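Local atomic coordinates of racemase, putative (Roseobacter denitrificans, PDB entry 3TCS), a protein that binds magnesium and belongs to the mandelate racemase/muconate lactonizing branch of the enolase superfamily, probably acting as a racemase or hydro-lyase. Residues 344-356 against 368-380. Sequence-based numbering, arbitrary orientation.
Sequences WQEGLFVKTPYEI and GWGVEISPEWLAR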
ATOM      1  N   TRP B 344     -20.403 -10.608  11.636  1.00 14.75           N
ATOM      2  CA  TRP B 344     -19.206 -11.300  12.088  1.00 15.00           C
ATOM      3  C   TRP B 344     -18.628 -10.881  13.442  1.00 15.15           C
ATOM      4  O   TRP B 344     -17.751 -11.567  13.964  1.00 14.96           O
ATOM      5  CB  TRP B 344     -18.112 -11.151  11.033  1.00 15.62           C
ATOM      6  CG  TRP B 344     -17.862  -9.719  10.673  1.00 16.81           C
ATOM      7  CD1 TRP B 344     -18.369  -9.038   9.601  1.00 17.89           C
ATOM      8  CD2 TRP B 344     -17.083  -8.776  11.416  1.00 17.10           C
ATOM      9  NE1 TRP B 344     -17.953  -7.728   9.633  1.00 18.85           N
ATOM     10  CE2 TRP B 344     -17.162  -7.541  10.737  1.00 17.67           C
ATOM     11  CE3 TRP B 344     -16.325  -8.854  12.593  1.00 16.84           C
ATOM     12  CZ2 TRP B 344     -16.511  -6.390  11.196  1.00 19.87           C
ATOM     13  CZ3 TRP B 344     -15.676  -7.707  13.048  1.00 19.76           C
ATOM     14  CH2 TRP B 344     -15.777  -6.494  12.349  1.00 17.44           C
ATOM     15  N   GLN B 345     -19.083  -9.770  14.018  1.00 13.91           N
ATOM     16  CA  GLN B 345     -18.515  -9.364  15.303  1.00 13.80           C
ATOM     17  C   GLN B 345     -19.212  -9.982  16.505  1.00 15.31           C
ATOM     18  O   GLN B 345     -18.809  -9.769  17.650  1.00 15.37           O
ATOM     19  CB  GLN B 345     -18.490  -7.837  15.438  1.00 12.43           C
ATOM     20  CG  GLN B 345     -19.839  -7.155  15.493  1.00 12.02           C
ATOM     21  CD  GLN B 345     -19.687  -5.648  15.627  1.00 11.91           C
ATOM     22  OE1 GLN B 345     -18.703  -5.074  15.162  1.00  9.19           O
ATOM     23  NE2 GLN B 345     -20.667  -5.000  16.244  1.00 12.42           N
ATOM     24  N   GLU B 346     -20.253 -10.758  16.233  1.00 16.61           N
ATOM     25  CA  GLU B 346     -21.002 -11.441  17.278  1.00 20.17           C
ATOM     26  C   GLU B 346     -20.219 -12.637  17.804  1.00 17.99           C
ATOM     27  O   GLU B 346     -19.668 -13.414  17.028  1.00 19.88           O
ATOM     28  CB  GLU B 346     -22.342 -11.931  16.722  1.00 24.67           C
ATOM     29  CG  GLU B 346     -23.419 -10.872  16.671  1.00 32.02           C
ATOM     30  CD  GLU B 346     -24.015 -10.614  18.039  1.00 36.52           C
ATOM     31  OE1 GLU B 346     -24.749 -11.494  18.543  1.00 38.98           O
ATOM     32  OE2 GLU B 346     -23.739  -9.539  18.615  1.00 40.09           O
ATOM     33  N   GLY B 347     -20.165 -12.774  19.123  1.00 17.62           N
ATOM     34  CA  GLY B 347     -19.487 -13.907  19.730  1.00 15.85           C
ATOM     35  C   GLY B 347     -17.993 -14.048  19.528  1.00 15.03           C
ATOM     36  O   GLY B 347     -17.480 -15.166  19.463  1.00 12.78           O
ATOM     37  N   LEU B 348     -17.282 -12.930  19.436  1.00 11.09           N
ATOM     38  CA  LEU B 348     -15.838 -12.989  19.271  1.00  9.71           C
ATOM     39  C   LEU B 348     -15.145 -13.213  20.609  1.00  9.58           C
ATOM     40  O   LEU B 348     -14.107 -13.863  20.669  1.00  9.54           O
ATOM     41  CB  LEU B 348     -15.303 -11.685  18.662  1.00  9.04           C
ATOM     42  CG  LEU B 348     -15.668 -11.346  17.216  1.00  8.27           C
ATOM     43  CD1 LEU B 348     -15.050  -9.995  16.836  1.00  9.05           C
ATOM     44  CD2 LEU B 348     -15.158 -12.434  16.293  1.00  7.48           C
ATOM     45  N   PHE B 349     -15.732 -12.686  21.682  1.00 10.20           N
ATOM     46  CA  PHE B 349     -15.122 -12.780  23.003  1.00 11.26           C
ATOM     47  C   PHE B 349     -15.949 -13.519  24.045  1.00 12.05           C
ATOM     48  O   PHE B 349     -17.162 -13.644  23.910  1.00 12.43           O
ATOM     49  CB  PHE B 349     -14.821 -11.369  23.509  1.00 11.72           C
ATOM     50  CG  PHE B 349     -14.245 -10.466  22.456  1.00 12.84           C
ATOM     51  CD1 PHE B 349     -13.024 -10.760  21.863  1.00 12.99           C
ATOM     52  CD2 PHE B 349     -14.940  -9.335  22.040  1.00 13.22           C
ATOM     53  CE1 PHE B 349     -12.498  -9.939  20.863  1.00 11.31           C
ATOM     54  CE2 PHE B 349     -14.426  -8.509  21.045  1.00 12.87           C
ATOM     55  CZ  PHE B 349     -13.203  -8.813  20.455  1.00 12.95           C
ATOM     56  N   VAL B 350     -15.274 -14.010  25.081  1.00 13.83           N
ATOM     57  CA  VAL B 350     -15.944 -14.718  26.168  1.00 13.63           C
ATOM     58  C   VAL B 350     -16.896 -13.737  26.850  1.00 15.52           C
ATOM     59  O   VAL B 350     -18.038 -14.067  27.167  1.00 14.18           O
ATOM     60  CB  VAL B 350     -14.920 -15.243  27.190  1.00 14.28           C
ATOM     61  CG1 VAL B 350     -15.637 -15.846  28.395  1.00 14.17           C
ATOM     62  CG2 VAL B 350     -14.034 -16.293  26.532  1.00 15.61           C
ATOM     63  N   LYS B 351     -16.410 -12.519  27.060  1.00 14.58           N
ATOM     64  CA  LYS B 351     -17.202 -11.471  27.678  1.00 16.03           C
ATOM     65  C   LYS B 351     -16.851 -10.178  26.961  1.00 14.15           C
ATOM     66  O   LYS B 351     -15.677  -9.828  26.844  1.00 12.08           O
ATOM     67  CB  LYS B 351     -16.870 -11.357  29.168  1.00 19.07           C
ATOM     68  CG  LYS B 351     -17.694 -10.306  29.901  1.00 25.58           C
ATOM     69  CD  LYS B 351     -19.188 -10.551  29.723  1.00 30.82           C
ATOM     70  CE  LYS B 351     -20.018  -9.448  30.372  1.00 34.27           C
ATOM     71  NZ  LYS B 351     -21.476  -9.642  30.134  1.00 34.73           N
ATOM     72  N   THR B 352     -17.867  -9.476  26.473  1.00 13.11           N
ATOM     73  CA  THR B 352     -17.633  -8.233  25.750  1.00 13.17           C
ATOM     74  C   THR B 352     -16.973  -7.179  26.628  1.00 11.92           C
ATOM     75  O   THR B 352     -17.318  -7.021  27.796  1.00 11.48           O
ATOM     76  CB  THR B 352     -18.949  -7.642  25.185  1.00 14.40           C
ATOM     77  OG1 THR B 352     -18.648  -6.480  24.398  1.00 14.11           O
ATOM     78  CG2 THR B 352     -19.895  -7.245  26.315  1.00 14.43           C
ATOM     79  N   PRO B 353     -15.987  -6.456  26.075  1.00 10.41           N
ATOM     80  CA  PRO B 353     -15.302  -5.413  26.840  1.00 10.93           C
ATOM     81  C   PRO B 353     -15.938  -4.063  26.516  1.00 10.65           C
ATOM     82  O   PRO B 353     -15.457  -3.013  26.951  1.00  9.64           O
ATOM     83  CB  PRO B 353     -13.878  -5.502  26.312  1.00  9.99           C
ATOM     84  CG  PRO B 353     -14.122  -5.748  24.833  1.00 12.52           C
ATOM     85  CD  PRO B 353     -15.232  -6.798  24.853  1.00 10.51           C
ATOM     86  N   TYR B 354     -17.037  -4.105  25.771  1.00  9.37           N
ATOM     87  CA  TYR B 354     -17.687  -2.885  25.310  1.00 10.03           C
ATOM     88  C   TYR B 354     -18.990  -2.432  25.964  1.00  9.85           C
ATOM     89  O   TYR B 354     -19.794  -1.751  25.329  1.00 10.64           O
ATOM     90  CB  TYR B 354     -17.882  -2.980  23.795  1.00  8.85           C
ATOM     91  CG  TYR B 354     -16.585  -3.218  23.047  1.00  7.99           C
ATOM     92  CD1 TYR B 354     -15.476  -2.407  23.270  1.00  7.58           C
ATOM     93  CD2 TYR B 354     -16.468  -4.256  22.117  1.00  8.95           C
ATOM     94  CE1 TYR B 354     -14.277  -2.617  22.587  1.00  7.31           C
ATOM     95  CE2 TYR B 354     -15.271  -4.473  21.428  1.00  6.61           C
ATOM     96  CZ  TYR B 354     -14.183  -3.646  21.669  1.00  6.83           C
ATOM     97  OH  TYR B 354     -13.007  -3.832  20.979  1.00  7.93           O
ATOM     98  N   GLU B 355     -19.204  -2.802  27.221  1.00 11.33           N
ATOM     99  CA  GLU B 355     -20.410  -2.370  27.916  1.00 12.37           C
ATOM    100  C   GLU B 355     -20.244  -0.871  28.166  1.00 11.94           C
ATOM    101  O   GLU B 355     -19.193  -0.432  28.637  1.00 11.40           O
ATOM    102  CB  GLU B 355     -20.560  -3.101  29.253  1.00 15.61           C
ATOM    103  CG  GLU B 355     -20.809  -4.596  29.130  1.00 21.24           C
ATOM    104  CD  GLU B 355     -20.994  -5.266  30.482  1.00 27.28           C
ATOM    105  OE1 GLU B 355     -21.936  -4.886  31.208  1.00 29.36           O
ATOM    106  OE2 GLU B 355     -20.195  -6.168  30.821  1.00 31.02           O
ATOM    107  N   ILE B 356     -21.271  -0.090  27.850  1.00 11.37           N
ATOM    108  CA  ILE B 356     -21.206   1.355  28.044  1.00 12.06           C
ATOM    109  C   ILE B 356     -21.835   1.795  29.361  1.00 14.73           C
ATOM    110  O   ILE B 356     -22.921   1.340  29.724  1.00 14.13           O
ATOM    111  CB  ILE B 356     -21.908   2.106  26.885  1.00 10.96           C
ATOM    112  CG1 ILE B 356     -21.158   1.859  25.572  1.00 10.50           C
ATOM    113  CG2 ILE B 356     -21.955   3.608  27.173  1.00 11.47           C
ATOM    114  CD1 ILE B 356     -19.782   2.490  25.525  1.00  9.64           C
ATOM    115  N   GLY B 368      -2.762  -7.036  30.286  1.00  9.78           N
ATOM    116  CA  GLY B 368      -2.842  -7.098  28.838  1.00 10.07           C
ATOM    117  C   GLY B 368      -4.038  -6.321  28.329  1.00  9.53           C
ATOM    118  O   GLY B 368      -4.372  -5.269  28.870  1.00  7.99           O
ATOM    119  N   TRP B 369      -4.691  -6.829  27.288  1.00  8.96           N
ATOM    120  CA  TRP B 369      -5.851  -6.141  26.747  1.00  9.37           C
ATOM    121  C   TRP B 369      -7.047  -6.342  27.669  1.00 11.89           C
ATOM    122  O   TRP B 369      -7.969  -5.531  27.680  1.00 12.43           O
ATOM    123  CB  TRP B 369      -6.170  -6.653  25.342  1.00  8.52           C
ATOM    124  CG  TRP B 369      -5.086  -6.354  24.353  1.00  7.45           C
ATOM    125  CD1 TRP B 369      -4.404  -7.255  23.596  1.00  7.94           C
ATOM    126  CD2 TRP B 369      -4.562  -5.065  24.012  1.00  7.28           C
ATOM    127  NE1 TRP B 369      -3.484  -6.614  22.804  1.00  7.71           N
ATOM    128  CE2 TRP B 369      -3.559  -5.267  23.037  1.00  7.43           C
ATOM    129  CE3 TRP B 369      -4.845  -3.759  24.432  1.00  7.19           C
ATOM    130  CZ2 TRP B 369      -2.834  -4.211  22.475  1.00  8.26           C
ATOM    131  CZ3 TRP B 369      -4.122  -2.704  23.871  1.00  6.83           C
ATOM    132  CH2 TRP B 369      -3.129  -2.940  22.903  1.00  8.59           C
ATOM    133  N   GLY B 370      -7.016  -7.422  28.445  1.00 12.76           N
ATOM    134  CA  GLY B 370      -8.097  -7.694  29.375  1.00 15.33           C
ATOM    135  C   GLY B 370      -9.312  -8.318  28.718  1.00 16.60           C
ATOM    136  O   GLY B 370     -10.453  -8.050  29.106  1.00 19.35           O
ATOM    137  N   VAL B 371      -9.068  -9.154  27.720  1.00 15.18           N
ATOM    138  CA  VAL B 371     -10.142  -9.816  26.996  1.00 15.67           C
ATOM    139  C   VAL B 371      -9.695 -11.235  26.667  1.00 16.48           C
ATOM    140  O   VAL B 371      -8.501 -11.529  26.661  1.00 16.54           O
ATOM    141  CB  VAL B 371     -10.460  -9.063  25.681  1.00 17.21           C
ATOM    142  CG1 VAL B 371      -9.290  -9.186  24.714  1.00 17.39           C
ATOM    143  CG2 VAL B 371     -11.738  -9.610  25.053  1.00 17.72           C
ATOM    144  N   GLU B 372     -10.657 -12.109  26.398  1.00 15.45           N
ATOM    145  CA  GLU B 372     -10.366 -13.498  26.058  1.00 16.10           C
ATOM    146  C   GLU B 372     -11.148 -13.843  24.796  1.00 13.66           C
ATOM    147  O   GLU B 372     -12.351 -13.616  24.730  1.00 12.53           O
ATOM    148  CB  GLU B 372     -10.805 -14.418  27.195  1.00 19.86           C
ATOM    149  CG  GLU B 372     -10.261 -15.836  27.117  1.00 27.11           C
ATOM    150  CD  GLU B 372     -10.802 -16.717  28.232  1.00 31.70           C
ATOM    151  OE1 GLU B 372     -11.078 -16.183  29.331  1.00 33.65           O
ATOM    152  OE2 GLU B 372     -10.939 -17.941  28.015  1.00 34.69           O
ATOM    153  N   ILE B 373     -10.461 -14.375  23.793  1.00 11.96           N
ATOM    154  CA  ILE B 373     -11.123 -14.741  22.554  1.00 11.52           C
ATOM    155  C   ILE B 373     -11.984 -15.963  22.835  1.00 11.59           C
ATOM    156  O   ILE B 373     -11.574 -16.858  23.570  1.00 10.48           O
ATOM    157  CB  ILE B 373     -10.103 -15.085  21.451  1.00 13.13           C
ATOM    158  CG1 ILE B 373      -9.078 -13.952  21.317  1.00 14.94           C
ATOM    159  CG2 ILE B 373     -10.824 -15.324  20.127  1.00 12.25           C
ATOM    160  CD1 ILE B 373      -9.680 -12.589  21.022  1.00 15.43           C
ATOM    161  N   SER B 374     -13.177 -15.983  22.254  1.00 10.53           N
ATOM    162  CA  SER B 374     -14.121 -17.085  22.426  1.00 10.63           C
ATOM    163  C   SER B 374     -13.565 -18.413  21.932  1.00 10.44           C
ATOM    164  O   SER B 374     -13.179 -18.533  20.774  1.00  9.08           O
ATOM    165  CB  SER B 374     -15.406 -16.781  21.665  1.00 11.36           C
ATOM    166  OG  SER B 374     -16.226 -17.929  21.588  1.00 14.28           O
ATOM    167  N   PRO B 375     -13.515 -19.432  22.809  1.00 11.51           N
ATOM    168  CA  PRO B 375     -12.997 -20.742  22.401  1.00 12.58           C
ATOM    169  C   PRO B 375     -13.806 -21.331  21.242  1.00 11.48           C
ATOM    170  O   PRO B 375     -13.271 -22.047  20.394  1.00 11.43           O
ATOM    171  CB  PRO B 375     -13.120 -21.572  23.676  1.00 12.22           C
ATOM    172  CG  PRO B 375     -12.903 -20.557  24.748  1.00 15.47           C
ATOM    173  CD  PRO B 375     -13.738 -19.386  24.265  1.00 12.39           C
ATOM    174  N   GLU B 376     -15.099 -21.032  21.221  1.00 11.33           N
ATOM    175  CA  GLU B 376     -15.988 -21.516  20.167  1.00 12.61           C
ATOM    176  C   GLU B 376     -15.618 -20.857  18.841  1.00 12.40           C
ATOM    177  O   GLU B 376     -15.571 -21.514  17.799  1.00  9.78           O
ATOM    178  CB  GLU B 376     -17.445 -21.197  20.532  1.00 13.73           C
ATOM    179  CG  GLU B 376     -18.478 -21.422  19.432  1.00 15.86           C
ATOM    180  CD  GLU B 376     -18.565 -22.864  18.959  1.00 16.14           C
ATOM    181  OE1 GLU B 376     -18.389 -23.787  19.782  1.00 15.33           O
ATOM    182  OE2 GLU B 376     -18.828 -23.074  17.757  1.00 18.17           O
ATOM    183  N   TRP B 377     -15.346 -19.555  18.878  1.00 11.26           N
ATOM    184  CA  TRP B 377     -14.980 -18.858  17.653  1.00  9.27           C
ATOM    185  C   TRP B 377     -13.663 -19.439  17.145  1.00  8.19           C
ATOM    186  O   TRP B 377     -13.520 -19.728  15.956  1.00  8.93           O
ATOM    187  CB  TRP B 377     -14.815 -17.353  17.902  1.00  8.26           C
ATOM    188  CG  TRP B 377     -14.620 -16.574  16.631  1.00  7.87           C
ATOM    189  CD1 TRP B 377     -15.586 -15.962  15.891  1.00 10.99           C
ATOM    190  CD2 TRP B 377     -13.386 -16.359  15.938  1.00  9.74           C
ATOM    191  NE1 TRP B 377     -15.031 -15.375  14.778  1.00  8.96           N
ATOM    192  CE2 TRP B 377     -13.681 -15.604  14.784  1.00  7.71           C
ATOM    193  CE3 TRP B 377     -12.056 -16.734  16.181  1.00  9.53           C
ATOM    194  CZ2 TRP B 377     -12.695 -15.213  13.868  1.00  9.36           C
ATOM    195  CZ3 TRP B 377     -11.072 -16.345  15.269  1.00 10.07           C
ATOM    196  CH2 TRP B 377     -11.399 -15.591  14.130  1.00  8.72           C
ATOM    197  N   LEU B 378     -12.699 -19.609  18.046  1.00  6.79           N
ATOM    198  CA  LEU B 378     -11.403 -20.167  17.663  1.00  7.17           C
ATOM    199  C   LEU B 378     -11.545 -21.555  17.034  1.00  8.41           C
ATOM    200  O   LEU B 378     -10.860 -21.880  16.064  1.00  8.13           O
ATOM    201  CB  LEU B 378     -10.477 -20.246  18.882  1.00  9.57           C
ATOM    202  CG  LEU B 378     -10.029 -18.889  19.441  1.00  9.36           C
ATOM    203  CD1 LEU B 378      -9.248 -19.086  20.725  1.00 10.10           C
ATOM    204  CD2 LEU B 378      -9.176 -18.169  18.415  1.00  8.73           C
ATOM    205  N   ALA B 379     -12.436 -22.371  17.587  1.00  8.60           N
ATOM    206  CA  ALA B 379     -12.647 -23.722  17.067  1.00  8.94           C
ATOM    207  C   ALA B 379     -13.040 -23.712  15.592  1.00 10.14           C
ATOM    208  O   ALA B 379     -12.654 -24.609  14.839  1.00 10.05           O
ATOM    209  CB  ALA B 379     -13.721 -24.446  17.893  1.00 10.08           C
ATOM    210  N   ARG B 380     -13.800 -22.698  15.180  1.00  8.24           N
ATOM    211  CA  ARG B 380     -14.246 -22.593  13.792  1.00 10.66           C
ATOM    212  C   ARG B 380     -13.286 -21.853  12.869  1.00 10.69           C
ATOM    213  O   ARG B 380     -13.523 -21.784  11.666  1.00  9.92           O
ATOM    214  CB  ARG B 380     -15.600 -21.886  13.713  1.00 12.99           C
ATOM    215  CG  ARG B 380     -16.693 -22.499  14.555  1.00 15.87           C
ATOM    216  CD  ARG B 380     -18.046 -21.896  14.203  1.00 20.88           C
ATOM    217  NE  ARG B 380     -19.094 -22.432  15.066  1.00 26.90           N
ATOM    218  CZ  ARG B 380     -20.399 -22.315  14.834  1.00 28.51           C
ATOM    219  NH1 ARG B 380     -20.833 -21.679  13.754  1.00 29.78           N
ATOM    220  NH2 ARG B 380     -21.273 -22.838  15.689  1.00 28.62           N
TER
HETATM  221  O   HOH W   1     -16.854 -13.904  13.019  1.00 13.42           O
HETATM  222  O   HOH W   2     -13.422 -11.679  27.221  1.00 13.97           O
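The indole of Trp377 has Leu348 CD2 over one face, a CH-pi contact 3.7 Å from the centroid of the five-membered ring, while at its edge a water accepts from NE1 and donates to Trp344 O. Phe349 lies differently: CB of its neighbour Leu348 sits over the ring's centre, Ile373 CD1 comes in at the edge, 3.9 Å from Phe349 CE1, and Val371 CG2 approaches Phe349 CD1 obliquely at 3.6 Å. Val371 chi1, 68°, tucks CG1 between backbone N and carbonyl carbon, leaving CG2, anti to N, to meet the ring.

Beside these rings the two backbones run together for one step. Ser374 N donates to Leu348 O at 2.8 Å, almost straight (174°), and Val350 N to Glu372 O at 3.0 Å; together they make a single beta bridge of Phe349 with Ile373. A second water accepts from both Lys351 N and Glu372 N. On the exposed side, Val350 CG2 lies against the extended chain of Glu372, 3.7 Å from CD, and touches Pro375 CD as well.

Replacing Trp377 by an alanine would probably leave Leu348 CD2 without its aromatic cover and Trp344 O without the water link across the contact. Phe38, on strand 37-43, meets the Trp377 ring edge-to-face and also touches Phe349 and Ile373, so the contact packs against the antiparallel sheet. Ser374 is the N-cap of helix 375-380, its OG accepting from Trp377 N at 3.3 Å. Away from the metal sites, this is a surface bridge between a barrel-domain loop and the C-terminal return to the N-terminal sheet in the two-domain enolase fold.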